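Local coordinates for protein alanine racemase (Enterococcus faecalis, PDB 3E6E) that belongs to the alanine racemase family of two-domain, alpha/beta-barrel enzymes and holds the ligand DCS in a pocket completed by a second subunit, at residues A[35-40]-A[61-66]; A[169-174]-A[182-187]; A[210-215]-A[231-236]. The protein carries 1 engineered substitution. All blocks are in the same frame, centred on the assembly; numbering follows the deposited sequence.

Contact 1 of 3, residues A[35-40]-A[61-66]. With DCS (D-[3-hydroxy-2-methyl-5-phosphonooxymethyl-pyridin-4-ylmethyl]-N,O-cycloserylamide), chain D.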
loop_
_atom_site.group_PDB
_atom_site.type_symbol
_atom_site.label_atom_id
_atom_site.label_comp_id
_atom_site.label_asym_id
_atom_site.label_seq_id
_atom_site.Cartn_x
_atom_site.Cartn_y
_atom_site.Cartn_z
ATOM N N LEU A 35 19.097 9.889 20.980
ATOM C CA LEU A 35 18.078 9.906 19.951
ATOM C C LEU A 35 18.051 8.593 19.207
ATOM O O LEU A 35 19.036 8.192 18.587
ATOM C CB LEU A 35 18.341 11.047 18.967
ATOM C CG LEU A 35 17.321 11.274 17.845
ATOM C CD1 LEU A 35 17.294 10.101 16.882
ATOM C CD2 LEU A 35 15.961 11.457 18.459
ATOM N N PHE A 36 16.925 7.906 19.294
ATOM C CA PHE A 36 16.779 6.667 18.575
ATOM C C PHE A 36 15.857 7.011 17.426
ATOM O O PHE A 36 14.876 7.747 17.599
ATOM C CB PHE A 36 16.177 5.575 19.467
ATOM C CG PHE A 36 17.205 4.685 20.116
ATOM C CD1 PHE A 36 18.332 5.228 20.729
ATOM C CD2 PHE A 36 17.041 3.306 20.130
ATOM C CE1 PHE A 36 19.275 4.413 21.344
ATOM C CE2 PHE A 36 17.984 2.481 20.747
ATOM C CZ PHE A 36 19.101 3.040 21.353
ATOM N N ALA A 37 16.196 6.499 16.247
ATOM C CA ALA A 37 15.408 6.741 15.049
ATOM C C ALA A 37 14.570 5.523 14.690
ATOM O O ALA A 37 15.100 4.465 14.355
ATOM C CB ALA A 37 16.331 7.106 13.888
ATOM N N VAL A 38 13.255 5.667 14.785
ATOM C CA VAL A 38 12.356 4.573 14.439
ATOM C C VAL A 38 12.182 4.633 12.927
ATOM O O VAL A 38 11.753 5.657 12.388
ATOM C CB VAL A 38 11.000 4.723 15.167
ATOM C CG1 VAL A 38 10.656 6.174 15.321
ATOM C CG2 VAL A 38 9.913 4.005 14.405
ATOM N N VAL A 39 12.549 3.544 12.251
ATOM C CA VAL A 39 12.468 3.462 10.796
ATOM C C VAL A 39 11.677 2.261 10.293
ATOM O O VAL A 39 12.036 1.659 9.275
ATOM C CB VAL A 39 13.871 3.392 10.155
ATOM C CG1 VAL A 39 14.673 4.641 10.497
ATOM C CG2 VAL A 39 14.586 2.130 10.621
ATOM N N LYS A 40 10.610 1.906 10.998
ATOM C CA LYS A 40 9.777 0.777 10.589
ATOM C C LYS A 40 8.945 1.124 9.366
ATOM O O LYS A 40 9.004 2.254 8.865
ATOM C CB LYS A 40 8.838 0.353 11.725
ATOM C CG LYS A 40 7.974 1.458 12.323
ATOM C CD LYS A 40 7.168 0.862 13.459
ATOM C CE LYS A 40 6.397 1.899 14.248
ATOM N NZ LYS A 40 5.161 2.326 13.577
ATOM N N THR A 61 21.865 7.259 17.587
ATOM C CA THR A 61 22.784 6.267 18.142
ATOM C C THR A 61 22.051 4.974 18.452
ATOM O O THR A 61 22.531 4.148 19.222
ATOM C CB THR A 61 23.470 6.795 19.427
ATOM O OG1 THR A 61 22.481 7.098 20.420
ATOM C CG2 THR A 61 24.263 8.055 19.118
ATOM N N GLY A 62 20.888 4.807 17.828
ATOM C CA GLY A 62 20.079 3.611 18.026
ATOM C C GLY A 62 18.885 3.580 17.078
ATOM O O GLY A 62 18.530 4.615 16.498
ATOM N N PHE A 63 18.255 2.410 16.933
ATOM C CA PHE A 63 17.113 2.262 16.028
ATOM C C PHE A 63 15.919 1.454 16.529
ATOM O O PHE A 63 16.078 0.430 17.199
ATOM C CB PHE A 63 17.586 1.661 14.704
ATOM C CG PHE A 63 18.684 2.428 14.073
ATOM C CD1 PHE A 63 20.010 2.124 14.356
ATOM C CD2 PHE A 63 18.399 3.516 13.254
ATOM C CE1 PHE A 63 21.052 2.901 13.836
ATOM C CE2 PHE A 63 19.421 4.300 12.729
ATOM C CZ PHE A 63 20.756 3.991 13.023
ATOM N N CYS A 64 14.722 1.925 16.169
ATOM C CA CYS A 64 13.461 1.285 16.538
ATOM C C CYS A 64 12.709 0.819 15.303
ATOM O O CYS A 64 12.552 1.570 14.343
ATOM C CB CYS A 64 12.570 2.262 17.296
ATOM S SG CYS A 64 13.300 2.948 18.792
ATOM N N VAL A 65 12.245 -0.421 15.338
ATOM C CA VAL A 65 11.493 -0.997 14.238
ATOM C C VAL A 65 10.343 -1.759 14.866
ATOM O O VAL A 65 10.278 -1.886 16.086
ATOM C CB VAL A 65 12.347 -1.980 13.403
ATOM C CG1 VAL A 65 13.532 -1.258 12.796
ATOM C CG2 VAL A 65 12.802 -3.142 14.283
ATOM N N ALA A 66 9.439 -2.273 14.041
ATOM C CA ALA A 66 8.302 -3.022 14.557
ATOM C C ALA A 66 8.492 -4.522 14.460
ATOM O O ALA A 66 7.988 -5.261 15.298
ATOM C CB ALA A 66 7.048 -2.635 13.810
HETATM N N1 DCS D . 7.593 4.562 19.977
HETATM C C2 DCS D . 6.629 3.513 19.812
HETATM C C2A DCS D . 6.440 2.447 20.874
HETATM C C3 DCS D . 5.867 3.517 18.638
HETATM O O3 DCS D . 4.939 2.563 18.402
HETATM C C4 DCS D . 6.093 4.568 17.658
HETATM C C4A DCS D . 5.269 4.588 16.386
HETATM C C5 DCS D . 7.103 5.593 17.929
HETATM C C6 DCS D . 7.821 5.559 19.072
HETATM C C5A DCS D . 7.404 6.726 16.979
HETATM O O4P DCS D . 6.263 7.586 16.919
HETATM P P DCS D . 6.150 8.907 16.038
HETATM O O1P DCS D . 7.182 9.810 16.510
HETATM O O2P DCS D . 6.326 8.553 14.633
HETATM O O3P DCS D . 4.827 9.478 16.271
HETATM N N DCS D . 3.790 4.662 16.717
HETATM C CA DCS D . 2.824 4.692 15.700
HETATM C C DCS D . 1.993 3.599 15.314
HETATM O O DCS D . 2.027 2.342 15.844
HETATM N ND DCS D . 1.187 4.004 14.363
HETATM O OG DCS D . 1.454 5.331 14.096
HETATM C CB DCS D . 2.450 5.742 14.909
#

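Contact 2 of 3, residues A[169-174]-A[182-187]. With DCS (D-[3-hydroxy-2-methyl-5-phosphonooxymethyl-pyridin-4-ylmethyl]-N,O-cycloserylamide), chain D.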
loop_
_atom_site.group_PDB
_atom_site.type_symbol
_atom_site.label_atom_id
_atom_site.label_comp_id
_atom_site.label_asym_id
_atom_site.label_seq_id
_atom_site.Cartn_x
_atom_site.Cartn_y
_atom_site.Cartn_z
ATOM N N HIS A 169 4.462 4.518 26.038
ATOM C CA HIS A 169 4.157 5.269 24.843
ATOM C C HIS A 169 2.923 6.112 25.072
ATOM O O HIS A 169 1.945 5.650 25.643
ATOM C CB HIS A 169 3.948 4.296 23.676
ATOM C CG HIS A 169 3.776 4.975 22.349
ATOM N ND1 HIS A 169 4.769 5.738 21.765
ATOM C CD2 HIS A 169 2.706 5.054 21.522
ATOM C CE1 HIS A 169 4.314 6.259 20.641
ATOM N NE2 HIS A 169 3.067 5.860 20.471
ATOM N N PHE A 170 2.969 7.358 24.634
ATOM C CA PHE A 170 1.830 8.240 24.813
ATOM C C PHE A 170 0.808 8.123 23.675
ATOM O O PHE A 170 1.172 7.785 22.536
ATOM C CB PHE A 170 2.332 9.667 24.939
ATOM C CG PHE A 170 3.132 9.916 26.188
ATOM C CD1 PHE A 170 2.492 10.133 27.402
ATOM C CD2 PHE A 170 4.522 9.971 26.139
ATOM C CE1 PHE A 170 3.221 10.412 28.545
ATOM C CE2 PHE A 170 5.258 10.245 27.284
ATOM C CZ PHE A 170 4.606 10.470 28.489
ATOM N N SER A 171 -0.458 8.400 23.986
ATOM C CA SER A 171 -1.503 8.312 22.983
ATOM C C SER A 171 -2.096 9.660 22.629
ATOM O O SER A 171 -2.810 9.777 21.639
ATOM C CB SER A 171 -2.626 7.390 23.455
ATOM O OG SER A 171 -3.342 7.951 24.546
ATOM N N THR A 172 -1.794 10.676 23.434
ATOM C CA THR A 172 -2.325 12.021 23.216
ATOM C C THR A 172 -1.284 13.124 23.268
ATOM O O THR A 172 -1.631 14.281 23.467
ATOM C CB THR A 172 -3.401 12.369 24.273
ATOM O OG1 THR A 172 -2.842 12.225 25.585
ATOM C CG2 THR A 172 -4.593 11.450 24.138
ATOM N N ALA A 173 -0.017 12.781 23.072
ATOM C CA ALA A 173 1.058 13.772 23.137
ATOM C C ALA A 173 0.968 14.871 22.093
ATOM O O ALA A 173 1.509 15.954 22.290
ATOM C CB ALA A 173 2.405 13.084 23.027
ATOM N N ASP A 174 0.298 14.601 20.978
ATOM C CA ASP A 174 0.184 15.614 19.933
ATOM C C ASP A 174 -1.112 16.398 20.054
ATOM O O ASP A 174 -1.468 17.157 19.157
ATOM C CB ASP A 174 0.264 14.966 18.549
ATOM C CG ASP A 174 -0.944 14.106 18.238
ATOM O OD1 ASP A 174 -1.290 13.222 19.054
ATOM O OD2 ASP A 174 -1.553 14.309 17.175
ATOM N N GLU A 182 -0.635 14.090 30.853
ATOM C CA GLU A 182 -0.228 14.237 32.236
ATOM C C GLU A 182 -0.528 12.967 33.019
ATOM O O GLU A 182 0.293 12.502 33.806
ATOM C CB GLU A 182 -0.953 15.436 32.848
ATOM C CG GLU A 182 -0.070 16.683 32.896
ATOM C CD GLU A 182 -0.819 17.993 32.722
ATOM O OE1 GLU A 182 -1.795 18.245 33.460
ATOM O OE2 GLU A 182 -0.405 18.782 31.845
ATOM N N LYS A 183 -1.706 12.397 32.777
ATOM C CA LYS A 183 -2.114 11.166 33.443
ATOM C C LYS A 183 -1.110 10.054 33.155
ATOM O O LYS A 183 -0.597 9.422 34.078
ATOM C CB LYS A 183 -3.509 10.745 32.976
ATOM C CG LYS A 183 -3.969 9.394 33.500
ATOM C CD LYS A 183 -5.428 9.103 33.143
ATOM C CE LYS A 183 -6.385 10.107 33.807
ATOM N NZ LYS A 183 -7.835 9.706 33.736
ATOM N N GLN A 184 -0.817 9.819 31.881
ATOM C CA GLN A 184 0.134 8.764 31.543
ATOM C C GLN A 184 1.468 9.029 32.210
ATOM O O GLN A 184 2.077 8.125 32.759
ATOM C CB GLN A 184 0.321 8.640 30.026
ATOM C CG GLN A 184 -0.897 8.060 29.310
ATOM C CD GLN A 184 -0.619 7.723 27.863
ATOM O OE1 GLN A 184 0.176 6.831 27.564
ATOM N NE2 GLN A 184 -1.278 8.437 26.953
ATOM N N ALA A 185 1.913 10.276 32.174
ATOM C CA ALA A 185 3.175 10.624 32.802
ATOM C C ALA A 185 3.122 10.224 34.282
ATOM O O ALA A 185 4.076 9.653 34.824
ATOM C CB ALA A 185 3.428 12.116 32.659
ATOM N N GLY A 186 1.993 10.521 34.920
ATOM C CA GLY A 186 1.819 10.175 36.315
ATOM C C GLY A 186 2.001 8.685 36.557
ATOM O O GLY A 186 2.869 8.283 37.327
ATOM N N ARG A 187 1.193 7.863 35.893
ATOM C CA ARG A 187 1.275 6.417 36.045
ATOM C C ARG A 187 2.688 5.888 35.808
ATOM O O ARG A 187 3.101 4.910 36.427
ATOM C CB ARG A 187 0.312 5.712 35.081
ATOM C CG ARG A 187 -1.182 5.925 35.351
ATOM C CD ARG A 187 -2.034 5.142 34.344
ATOM N NE ARG A 187 -3.472 5.379 34.505
ATOM C CZ ARG A 187 -4.419 4.817 33.750
ATOM N NH1 ARG A 187 -4.086 3.982 32.772
ATOM N NH2 ARG A 187 -5.700 5.079 33.981
HETATM N N1 DCS D . 7.593 4.562 19.977
HETATM C C2 DCS D . 6.629 3.513 19.812
HETATM C C2A DCS D . 6.440 2.447 20.874
HETATM C C3 DCS D . 5.867 3.517 18.638
HETATM O O3 DCS D . 4.939 2.563 18.402
HETATM C C4 DCS D . 6.093 4.568 17.658
HETATM C C4A DCS D . 5.269 4.588 16.386
HETATM C C5 DCS D . 7.103 5.593 17.929
HETATM C C6 DCS D . 7.821 5.559 19.072
HETATM C C5A DCS D . 7.404 6.726 16.979
HETATM O O4P DCS D . 6.263 7.586 16.919
HETATM P P DCS D . 6.150 8.907 16.038
HETATM O O1P DCS D . 7.182 9.810 16.510
HETATM O O2P DCS D . 6.326 8.553 14.633
HETATM O O3P DCS D . 4.827 9.478 16.271
HETATM N N DCS D . 3.790 4.662 16.717
HETATM C CA DCS D . 2.824 4.692 15.700
HETATM C C DCS D . 1.993 3.599 15.314
HETATM O O DCS D . 2.027 2.342 15.844
HETATM N ND DCS D . 1.187 4.004 14.363
HETATM O OG DCS D . 1.454 5.331 14.096
HETATM C CB DCS D . 2.450 5.742 14.909
#

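Contact 3 of 3, residues A[210-215]-A[231-236]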
loop_
_atom_site.group_PDB
_atom_site.type_symbol
_atom_site.label_atom_id
_atom_site.label_comp_id
_atom_site.label_asym_id
_atom_site.label_seq_id
_atom_site.Cartn_x
_atom_site.Cartn_y
_atom_site.Cartn_z
ATOM N N ALA A 210 8.387 14.910 22.301
ATOM C CA ALA A 210 9.671 15.604 22.225
ATOM C C ALA A 210 9.521 17.061 21.817
ATOM O O ALA A 210 10.163 17.949 22.372
ATOM C CB ALA A 210 10.596 14.890 21.247
ATOM N N LEU A 211 8.670 17.307 20.832
ATOM C CA LEU A 211 8.461 18.661 20.370
ATOM C C LEU A 211 7.748 19.520 21.406
ATOM O O LEU A 211 8.288 20.532 21.856
ATOM C CB LEU A 211 7.665 18.634 19.065
ATOM C CG LEU A 211 8.400 18.003 17.872
ATOM C CD1 LEU A 211 7.442 17.813 16.730
ATOM C CD2 LEU A 211 9.570 18.885 17.449
ATOM N N TRP A 212 6.557 19.095 21.815
ATOM C CA TRP A 212 5.741 19.870 22.759
ATOM C C TRP A 212 5.824 19.597 24.268
ATOM O O TRP A 212 5.321 20.386 25.065
ATOM C CB TRP A 212 4.281 19.790 22.306
ATOM C CG TRP A 212 4.103 20.283 20.898
ATOM C CD1 TRP A 212 4.224 21.571 20.456
ATOM C CD2 TRP A 212 3.849 19.486 19.736
ATOM N NE1 TRP A 212 4.064 21.624 19.085
ATOM C CE2 TRP A 212 3.833 20.358 18.621
ATOM C CE3 TRP A 212 3.639 18.119 19.527
ATOM C CZ2 TRP A 212 3.613 19.907 17.323
ATOM C CZ3 TRP A 212 3.420 17.667 18.226
ATOM C CH2 TRP A 212 3.408 18.563 17.144
ATOM N N HIS A 213 6.448 18.494 24.667
ATOM C CA HIS A 213 6.586 18.159 26.088
ATOM C C HIS A 213 8.050 17.824 26.369
ATOM O O HIS A 213 8.365 16.791 26.955
ATOM C CB HIS A 213 5.723 16.946 26.423
ATOM C CG HIS A 213 4.254 17.200 26.350
ATOM N ND1 HIS A 213 3.440 16.585 25.426
ATOM C CD2 HIS A 213 3.440 17.950 27.126
ATOM C CE1 HIS A 213 2.186 16.939 25.639
ATOM N NE2 HIS A 213 2.158 17.768 26.668
ATOM N N PRO A 214 8.964 18.712 25.966
ATOM C CA PRO A 214 10.402 18.519 26.151
ATOM C C PRO A 214 10.902 18.303 27.579
ATOM O O PRO A 214 12.032 17.855 27.764
ATOM C CB PRO A 214 10.992 19.773 25.507
ATOM C CG PRO A 214 9.986 20.806 25.857
ATOM C CD PRO A 214 8.684 20.098 25.555
ATOM N N ASP A 215 10.075 18.614 28.578
ATOM C CA ASP A 215 10.488 18.446 29.975
ATOM C C ASP A 215 10.151 17.077 30.627
ATOM O O ASP A 215 10.673 16.755 31.697
ATOM C CB ASP A 215 9.931 19.597 30.834
ATOM C CG ASP A 215 10.570 20.947 30.501
ATOM O OD1 ASP A 215 11.806 21.007 30.320
ATOM O OD2 ASP A 215 9.843 21.964 30.436
ATOM N N ASN A 231 4.684 17.368 10.496
ATOM C CA ASN A 231 4.107 17.811 11.757
ATOM C C ASN A 231 3.395 16.647 12.417
ATOM O O ASN A 231 2.316 16.261 12.000
ATOM C CB ASN A 231 3.120 18.934 11.513
ATOM C CG ASN A 231 2.547 19.467 12.786
ATOM O OD1 ASN A 231 2.135 18.703 13.664
ATOM N ND2 ASN A 231 2.507 20.786 12.907
ATOM N N PRO A 232 3.991 16.088 13.477
ATOM C CA PRO A 232 3.389 14.953 14.175
ATOM C C PRO A 232 1.984 15.156 14.710
ATOM O O PRO A 232 1.452 14.271 15.364
ATOM C CB PRO A 232 4.404 14.648 15.276
ATOM C CG PRO A 232 4.980 15.980 15.580
ATOM C CD PRO A 232 5.166 16.600 14.209
ATOM N N SER A 233 1.375 16.306 14.445
ATOM C CA SER A 233 0.013 16.533 14.916
ATOM C C SER A 233 -0.894 17.001 13.786
ATOM O O SER A 233 -1.976 17.549 14.028
ATOM C CB SER A 233 -0.013 17.572 16.033
ATOM O OG SER A 233 -0.019 18.890 15.523
ATOM N N GLY A 234 -0.454 16.781 12.553
ATOM C CA GLY A 234 -1.237 17.201 11.412
ATOM C C GLY A 234 -1.124 18.700 11.228
ATOM O O GLY A 234 -0.245 19.172 10.502
ATOM N N ASN A 235 -2.015 19.447 11.883
ATOM C CA ASN A 235 -2.015 20.906 11.812
ATOM C C ASN A 235 -2.587 21.530 13.093
ATOM O O ASN A 235 -2.979 22.699 13.110
ATOM C CB ASN A 235 -2.815 21.364 10.581
ATOM C CG ASN A 235 -2.018 22.317 9.676
ATOM O OD1 ASN A 235 -2.442 22.644 8.561
ATOM N ND2 ASN A 235 -0.864 22.767 10.164
ATOM N N LYS A 236 -2.617 20.747 14.168
ATOM C CA LYS A 236 -3.136 21.222 15.447
ATOM C C LYS A 236 -2.149 22.108 16.211
ATOM O O LYS A 236 -2.549 23.054 16.893
ATOM C CB LYS A 236 -3.508 20.029 16.325
ATOM C CG LYS A 236 -4.590 19.139 15.750
ATOM C CD LYS A 236 -4.893 17.977 16.687
ATOM C CE LYS A 236 -3.862 16.881 16.560
ATOM N NZ LYS A 236 -4.227 15.687 17.367
#

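Contact 1 of 3, residues A[35-40]-A[61-66]
Phe36 lays its ring flat over the backbone of Gly62, with CA of Gly62 3.3 Å from the ring centroid and almost on the ring normal. This is a CH-pi contact that depends on the lack of a side chain at position 62. The SG of Cys64 comes to the edge of the same ring, near its plane, and touches CB of Phe36 at 4.0 Å. The sulfur sits there because chi1 of Cys64 (-58°) places it beside its own backbone nitrogen. Further along this face, CB of Val38 packs on CB of Cys64 at 3.6 Å.

Beneath the side chains, the strands run parallel and Ala37 bonds to Gly62 and Cys64, the neighbours of Phe63: its N donates to Gly62 O, and its O accepts from Cys64 N at 3.1 Å. Val39 N then bonds to Cys64 O at 2.9 Å. On the opposite face, Ala37 and Phe63 point to helix 48-56, where Ala55 and Ala52 meet them.

Packing is looser in two places. Val39 CG2 and Val65 CG1 only just meet, at 4.2 Å, and at the other end Thr61 is exposed, tied in by its N to Leu35 O. Lys40 stays packed, its CD 3.5 Å from CB of Ala66, while NZ leads away to C4A of DCS and a salt bridge with Asp315 of the second subunit. Val38 CG1 reaches C5A of the same ligand. Two neighbouring parallel strands, joined through helices 40-44 and 48-56, the first of which brings Val38 and Lys40 to the ligand at its C-terminal end, are the beta-alpha-beta arrangement of a TIM barrel.

Contact 2 of 3, residues A[169-174]-A[182-187]
Phe170 and Gln184 run alongside in opposite senses where a loop following barrel strand 165-167 meets helix 179-193, so this is a beta-alpha connection of the TIM barrel folding back on its own helix. The apolar part is small. CE1 of Phe170 lies 3.7 Å from CB of Gln184, and the ring has the backbone N of Ala185 at its edge, with CB of Ala185 farther off at 4.5 Å from CE1. Phe170 also stacks on Phe181, one turn before Ala185.

The polar part belongs to the amide of Gln184. Its chain stretches out past CG, which pushes the carboxamide past the phenyl ring to the loop backbone, with CD 3.9 Å from Ser171 N. The amide plane stands 52° from the Phe170 ring, so the two groups do not stack. The backbone of Ser171 is hydrogen-bonded to the second subunit.

The ligand contacts start one residue before Phe170. His169 turns away from the helix, and chi1 of -174° swings its imidazole to the bound DCS. NE2 is hydrogen-bonded to Tyr267 OH of the second subunit, and one face of the imidazole lies over the pyridine, offset toward the imidazole rim, bringing ND1 to 3.5 Å from C2 of DCS.

Contact 3 of 3, residues A[210-215]-A[231-236]
Asn231 OD1, which meets the edge of the Trp212 indole 3.7 Å from CH2, accepts a hydrogen bond from Ser233 OG at 2.9 Å. The hydroxyl is tilted 25° from the plane of the amide carbonyl. Ser233 N also points to OD1, as in an Asx turn, though the position of that nitrogen is less sure. Ser233 OG bonds further to Leu237 N, and Asn231 ND2 to Leu237 O, so the turn is tied at both ends to the chain that follows.

Against this turn, the last residues of helix 207-212 set two side chains. Pro232 rests CG on both: it is 3.3 Å from Leu211 CD1 and 3.4 Å from Trp212 CH2. The six-membered ring of the indole also touches Ser233, with CH2 3.7 Å from CB. Chi1 of Trp212 (-57°) turns the indole beside its own backbone N, and NE1 finds its partner in Ala238 O.

No hydrogen bond joins the two segments directly. Helix end and turn therefore meet through carbon surface, while the polar groups named find partners within the turn, in residues 237-240, including Ser240, whose OG bonds Leu211 O, and, for Asn231 O, in His355 NE2.

Along the chain the three contacts follow one another without nesting. Contact 1 joins adjacent strands of the parallel barrel sheet, 34-38 and 62-65; contact 2 packs the loop after strand 165-167, a strand of the same sheet, on helix 179-193; contact 3 joins helix 207-212 to the loop after strand 220-223. Contacts 1 and 2 do not touch, their centres lying about 20 Å apart, yet both reach DCS and the second subunit. Contacts 2 and 3, with centres about 13 Å apart, meet directly: Asp174 OD2 and Lys236 NZ form a salt bridge of 3.0 Å. The ligand thus lies among strand ends and loops from separate parts of one barrel, with the partner subunit completing its pocket.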